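Local coordinates for thiamine-monophosphate kinase (Aquifex aeolicus, PDB 1VQV), which catalyses the ATP-dependent phosphorylation of thiamine monophosphate to thiamine diphosphate, the active form of vitamin B1, at residues Glu98-Tyr101 / Ile102-Arg106; Asp193-Lys196 / His197-Tyr201. One frame throughout, in Å; residues are numbered along the deposited sequence.

Interaction 1. Residues Glu98-Tyr101 / Ile102-Arg106; sequences ERFY and IGVKR
Arg-99 O receives two backbone donors: Gly-103 N binds it at 3.2 Å along an almost straight N-H (166°), while Ile-102 N adds a weak, bent bond at 3.3 Å. Ile-102 N also makes a weak bond to Glu-98 O, so this one N-H is shared between successive carbonyls. The next turn continues the ladder, with Val-104 N bonded to Phe-100 O at 3.1 Å and Lys-105 N to Tyr-101 O at 2.9 Å. Four consecutive i to i+4 bonds, the first of them weak, thus define a continuous alpha-helix.

On the buried side, the CE2 side of the Phe-100 ring reaches toward Val-104, one turn on. Its CG is anti to the backbone N (chi1 167°), which carries CE2 to 3.6 Å from Val-104 CG2, an oblique apolar contact. Phe-100 CD2 also lies 3.7 Å above the Tyr-101 ring plane, over its centre, and Tyr-101 CD1 comes within 4.3 Å of Val-104 CB. Phe-100, Tyr-101 and Val-104 together rest on Ile-84 and Leu-86 of strand 77-88. On another side, Ile-102 CD1 reaches back to 4.3 Å from Arg-99 CG, and Arg-99 NH1 forms a salt bridge with Glu-58. Tyr-101 packs on Ile-15 and Ile-102 on Thr-18 of the second subunit.

Helix 94-111 is the connection of a beta-alpha-beta crossover between the parallel strands 77-88 and 114-122, in the PurM-like N-terminal domain, and it contributes Tyr-101 to the ATP site.

Interaction 2. Residues Asp193-Lys196 / His197-Tyr201; sequences DYVK and HIQKY
Gln-199 turns back across Val-195 because its CG lies between the backbone N and the carbonyl carbon (chi1 81°), the crowded position, and the chain then runs on extended (chi2 177°). CG comes to 3.3 Å from Val-195 O, and the amide ends beside Val-195 CG1, the branch anti to its own backbone N. The Lys-196 chain runs beside that of Gln-199 in the same direction, with its CD 4.0 Å from Gln-199 OE1. Replacing Gln-199 by alanine would remove the amide, and is likely to leave Val-195 CG1 and Lys-196 CD without this neighbour.

The backbone supplies the firmer evidence of helix. Ile-198 N bonds to Tyr-194 O at 2.9 Å and Gln-199 N to Val-195 O at 2.8 Å, both N-H angles being 165°. Close to the first bond, Ile-198 CG1 meets Tyr-194 CB at 4.1 Å, and both side chains continue onto Phe-266 of strand 263-268.

The polar ends of the buried rings find partners in that same region, Tyr-194 OH on Asp-278 and His-197 NE2 on NE2 of His-268. The bond between the two histidines requires one NE2 to carry a proton and the other to accept it, though the geometry does not name the donor.

In the fold
Interactions 1 and 2 belong to separate helices, 94-111 and 195-201, whose contacts lie 28 Å apart between centres and about 13 Å between nearest atoms, so neither touches the other. The first packs on strand 77-88 of the four-stranded sheet; the second on strand 263-268 of the other mixed sheet. Their relation to the active site differs. Tyr-101 of interaction 1 binds ATP, with its side chain about 7 Å from the ATP-binding residue Gly-118, and Gly-103 lies about 6 Å from a bound phosphate, probably from the crystallisation liquor, though such ions often mark pockets. Interaction 2 stands further back: the Tyr-194 side chain is about 10 Å from that of Asp-207, a magnesium ligand.

Interaction 1. Residues Glu98-Tyr101 / Ile102-Arg106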
loop_
_atom_site.group_PDB
_atom_site.type_symbol
_atom_site.label_atom_id
_atom_site.label_comp_id
_atom_site.label_asym_id
_atom_site.label_seq_id
_atom_site.Cartn_x
_atom_site.Cartn_y
_atom_site.Cartn_z
ATOM N N GLU B 98 14.644 -5.463 12.350
ATOM C CA GLU B 98 15.731 -6.108 11.615
ATOM C C GLU B 98 15.380 -7.558 11.250
ATOM O O GLU B 98 15.684 -8.022 10.149
ATOM C CB GLU B 98 17.028 -6.101 12.436
ATOM C CG GLU B 98 18.270 -6.260 11.557
ATOM C CD GLU B 98 19.558 -6.542 12.338
ATOM O OE1 GLU B 98 19.893 -5.758 13.264
ATOM O OE2 GLU B 98 20.241 -7.550 12.008
ATOM N N ARG B 99 14.750 -8.268 12.182
ATOM C CA ARG B 99 14.374 -9.648 11.941
ATOM C C ARG B 99 13.193 -9.722 10.999
ATOM O O ARG B 99 13.051 -10.680 10.241
ATOM C CB ARG B 99 14.074 -10.348 13.261
ATOM C CG ARG B 99 15.344 -10.688 14.019
ATOM C CD ARG B 99 15.082 -11.190 15.426
ATOM N NE ARG B 99 16.343 -11.422 16.129
ATOM C CZ ARG B 99 16.880 -12.621 16.351
ATOM N NH1 ARG B 99 16.259 -13.716 15.933
ATOM N NH2 ARG B 99 18.045 -12.724 16.982
ATOM N N PHE B 100 12.357 -8.694 11.034
ATOM C CA PHE B 100 11.198 -8.630 10.164
ATOM C C PHE B 100 11.679 -8.549 8.717
ATOM O O PHE B 100 11.208 -9.289 7.846
ATOM C CB PHE B 100 10.354 -7.392 10.485
ATOM C CG PHE B 100 9.326 -7.084 9.440
ATOM C CD1 PHE B 100 8.105 -7.739 9.436
ATOM C CD2 PHE B 100 9.616 -6.203 8.410
ATOM C CE1 PHE B 100 7.186 -7.528 8.415
ATOM C CE2 PHE B 100 8.707 -5.986 7.387
ATOM C CZ PHE B 100 7.491 -6.651 7.389
ATOM N N TYR B 101 12.618 -7.646 8.465
ATOM C CA TYR B 101 13.145 -7.465 7.120
ATOM C C TYR B 101 14.029 -8.602 6.604
ATOM O O TYR B 101 14.251 -8.722 5.398
ATOM C CB TYR B 101 13.865 -6.121 7.032
ATOM C CG TYR B 101 12.894 -4.977 6.852
ATOM C CD1 TYR B 101 12.165 -4.855 5.674
ATOM C CD2 TYR B 101 12.674 -4.052 7.870
ATOM C CE1 TYR B 101 11.240 -3.845 5.509
ATOM C CE2 TYR B 101 11.748 -3.032 7.724
ATOM C CZ TYR B 101 11.032 -2.925 6.538
ATOM O OH TYR B 101 10.129 -1.883 6.368
ATOM N N ILE B 102 14.509 -9.432 7.531
ATOM C CA ILE B 102 15.322 -10.603 7.227
ATOM C C ILE B 102 14.360 -11.568 6.557
ATOM O O ILE B 102 14.633 -12.095 5.480
ATOM C CB ILE B 102 15.876 -11.270 8.529
ATOM C CG1 ILE B 102 16.999 -10.414 9.123
ATOM C CG2 ILE B 102 16.364 -12.693 8.235
ATOM C CD1 ILE B 102 17.592 -10.969 10.421
ATOM N N GLY B 103 13.222 -11.776 7.210
ATOM C CA GLY B 103 12.206 -12.658 6.677
ATOM C C GLY B 103 11.677 -12.167 5.340
ATOM O O GLY B 103 11.334 -12.965 4.474
ATOM N N VAL B 104 11.608 -10.848 5.174
ATOM C CA VAL B 104 11.128 -10.248 3.938
ATOM C C VAL B 104 12.141 -10.520 2.836
ATOM O O VAL B 104 11.772 -10.895 1.729
ATOM C CB VAL B 104 10.927 -8.701 4.101
ATOM C CG1 VAL B 104 10.910 -8.007 2.747
ATOM C CG2 VAL B 104 9.622 -8.415 4.821
ATOM N N LYS B 105 13.419 -10.336 3.149
ATOM C CA LYS B 105 14.476 -10.554 2.171
ATOM C C LYS B 105 14.439 -12.000 1.674
ATOM O O LYS B 105 14.596 -12.271 0.483
ATOM C CB LYS B 105 15.847 -10.267 2.796
ATOM C CG LYS B 105 16.993 -10.252 1.800
ATOM C CD LYS B 105 18.322 -10.529 2.488
ATOM C CE LYS B 105 19.488 -10.552 1.497
ATOM N NZ LYS B 105 20.752 -11.061 2.129
ATOM N N ARG B 106 14.231 -12.922 2.608
ATOM C CA ARG B 106 14.177 -14.343 2.306
ATOM C C ARG B 106 12.987 -14.698 1.414
ATOM O O ARG B 106 13.089 -15.582 0.572
ATOM C CB ARG B 106 14.123 -15.150 3.612
ATOM C CG ARG B 106 15.441 -15.183 4.382
ATOM C CD ARG B 106 15.278 -15.871 5.727
ATOM N NE ARG B 106 16.550 -15.987 6.438
ATOM C CZ ARG B 106 16.672 -16.322 7.721
ATOM N NH1 ARG B 106 15.594 -16.578 8.449
ATOM N NH2 ARG B 106 17.881 -16.387 8.276
#

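Interaction 2. Residues Asp193-Lys196 / His197-Tyr201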
loop_
_atom_site.group_PDB
_atom_site.type_symbol
_atom_site.label_atom_id
_atom_site.label_comp_id
_atom_site.label_asym_id
_atom_site.label_seq_id
_atom_site.Cartn_x
_atom_site.Cartn_y
_atom_site.Cartn_z
ATOM N N ASP B 193 4.686 -22.321 -7.485
ATOM C CA ASP B 193 4.999 -23.484 -8.320
ATOM C C ASP B 193 3.813 -23.923 -9.202
ATOM O O ASP B 193 3.908 -24.891 -9.939
ATOM C CB ASP B 193 5.464 -24.650 -7.430
ATOM C CG ASP B 193 4.385 -25.136 -6.467
ATOM O OD1 ASP B 193 3.597 -24.332 -5.940
ATOM O OD2 ASP B 193 4.329 -26.347 -6.202
ATOM N N TYR B 194 2.709 -23.189 -9.124
ATOM C CA TYR B 194 1.504 -23.469 -9.900
ATOM C C TYR B 194 1.288 -22.397 -10.962
ATOM O O TYR B 194 0.285 -22.419 -11.684
ATOM C CB TYR B 194 0.274 -23.448 -9.001
ATOM C CG TYR B 194 -0.087 -24.752 -8.364
ATOM C CD1 TYR B 194 0.708 -25.307 -7.373
ATOM C CD2 TYR B 194 -1.241 -25.433 -8.755
ATOM C CE1 TYR B 194 0.367 -26.507 -6.782
ATOM C CE2 TYR B 194 -1.592 -26.633 -8.174
ATOM C CZ TYR B 194 -0.787 -27.166 -7.190
ATOM O OH TYR B 194 -1.152 -28.360 -6.621
ATOM N N VAL B 195 2.205 -21.443 -11.047
ATOM C CA VAL B 195 2.013 -20.375 -12.006
ATOM C C VAL B 195 1.853 -20.894 -13.417
ATOM O O VAL B 195 0.834 -20.623 -14.049
ATOM C CB VAL B 195 3.144 -19.306 -11.907
ATOM C CG1 VAL B 195 3.326 -18.576 -13.230
ATOM C CG2 VAL B 195 2.763 -18.280 -10.836
ATOM N N LYS B 196 2.829 -21.655 -13.905
ATOM C CA LYS B 196 2.759 -22.210 -15.259
ATOM C C LYS B 196 1.448 -22.955 -15.517
ATOM O O LYS B 196 0.799 -22.763 -16.543
ATOM C CB LYS B 196 3.930 -23.156 -15.486
ATOM C CG LYS B 196 5.274 -22.518 -15.243
ATOM C CD LYS B 196 5.522 -21.376 -16.217
ATOM C CE LYS B 196 6.976 -20.949 -16.178
ATOM N NZ LYS B 196 7.857 -22.100 -16.495
ATOM N N HIS B 197 1.058 -23.803 -14.574
ATOM C CA HIS B 197 -0.161 -24.568 -14.737
ATOM C C HIS B 197 -1.398 -23.695 -14.799
ATOM O O HIS B 197 -2.255 -23.899 -15.645
ATOM C CB HIS B 197 -0.331 -25.586 -13.604
ATOM C CG HIS B 197 -1.501 -26.496 -13.802
ATOM N ND1 HIS B 197 -1.465 -27.574 -14.658
ATOM C CD2 HIS B 197 -2.767 -26.435 -13.322
ATOM C CE1 HIS B 197 -2.658 -28.139 -14.699
ATOM N NE2 HIS B 197 -3.465 -27.466 -13.897
ATOM N N ILE B 198 -1.490 -22.724 -13.899
ATOM C CA ILE B 198 -2.657 -21.843 -13.853
ATOM C C ILE B 198 -2.735 -20.850 -15.015
ATOM O O ILE B 198 -3.825 -20.577 -15.528
ATOM C CB ILE B 198 -2.693 -21.057 -12.531
ATOM C CG1 ILE B 198 -2.770 -22.034 -11.352
ATOM C CG2 ILE B 198 -3.871 -20.107 -12.526
ATOM C CD1 ILE B 198 -4.023 -22.884 -11.311
ATOM N N GLN B 199 -1.578 -20.318 -15.409
ATOM C CA GLN B 199 -1.475 -19.356 -16.503
ATOM C C GLN B 199 -1.621 -20.088 -17.831
ATOM O O GLN B 199 -1.374 -19.512 -18.891
ATOM C CB GLN B 199 -0.099 -18.630 -16.489
ATOM C CG GLN B 199 1.083 -19.421 -17.134
ATOM C CD GLN B 199 2.442 -18.663 -17.188
ATOM O OE1 GLN B 199 2.995 -18.242 -16.161
ATOM N NE2 GLN B 199 2.985 -18.516 -18.396
ATOM N N LYS B 200 -2.037 -21.348 -17.780
ATOM C CA LYS B 200 -2.144 -22.145 -18.995
ATOM C C LYS B 200 -3.333 -23.082 -19.084
ATOM O O LYS B 200 -3.771 -23.416 -20.182
ATOM C CB LYS B 200 -0.863 -22.962 -19.158
ATOM C CG LYS B 200 -0.869 -23.992 -20.272
ATOM C CD LYS B 200 -0.273 -23.442 -21.564
ATOM C CE LYS B 200 0.131 -24.585 -22.483
ATOM N NZ LYS B 200 1.015 -25.527 -21.740
ATOM N N TYR B 201 -3.866 -23.502 -17.945
ATOM C CA TYR B 201 -4.975 -24.437 -17.975
ATOM C C TYR B 201 -6.196 -24.065 -17.170
ATOM O O TYR B 201 -7.268 -24.630 -17.371
ATOM C CB TYR B 201 -4.487 -25.823 -17.537
ATOM C CG TYR B 201 -3.650 -26.520 -18.583
ATOM C CD1 TYR B 201 -2.298 -26.783 -18.370
ATOM C CD2 TYR B 201 -4.210 -26.881 -19.811
ATOM C CE1 TYR B 201 -1.528 -27.383 -19.365
ATOM C CE2 TYR B 201 -3.457 -27.477 -20.799
ATOM C CZ TYR B 201 -2.123 -27.722 -20.578
ATOM O OH TYR B 201 -1.371 -28.274 -21.576
#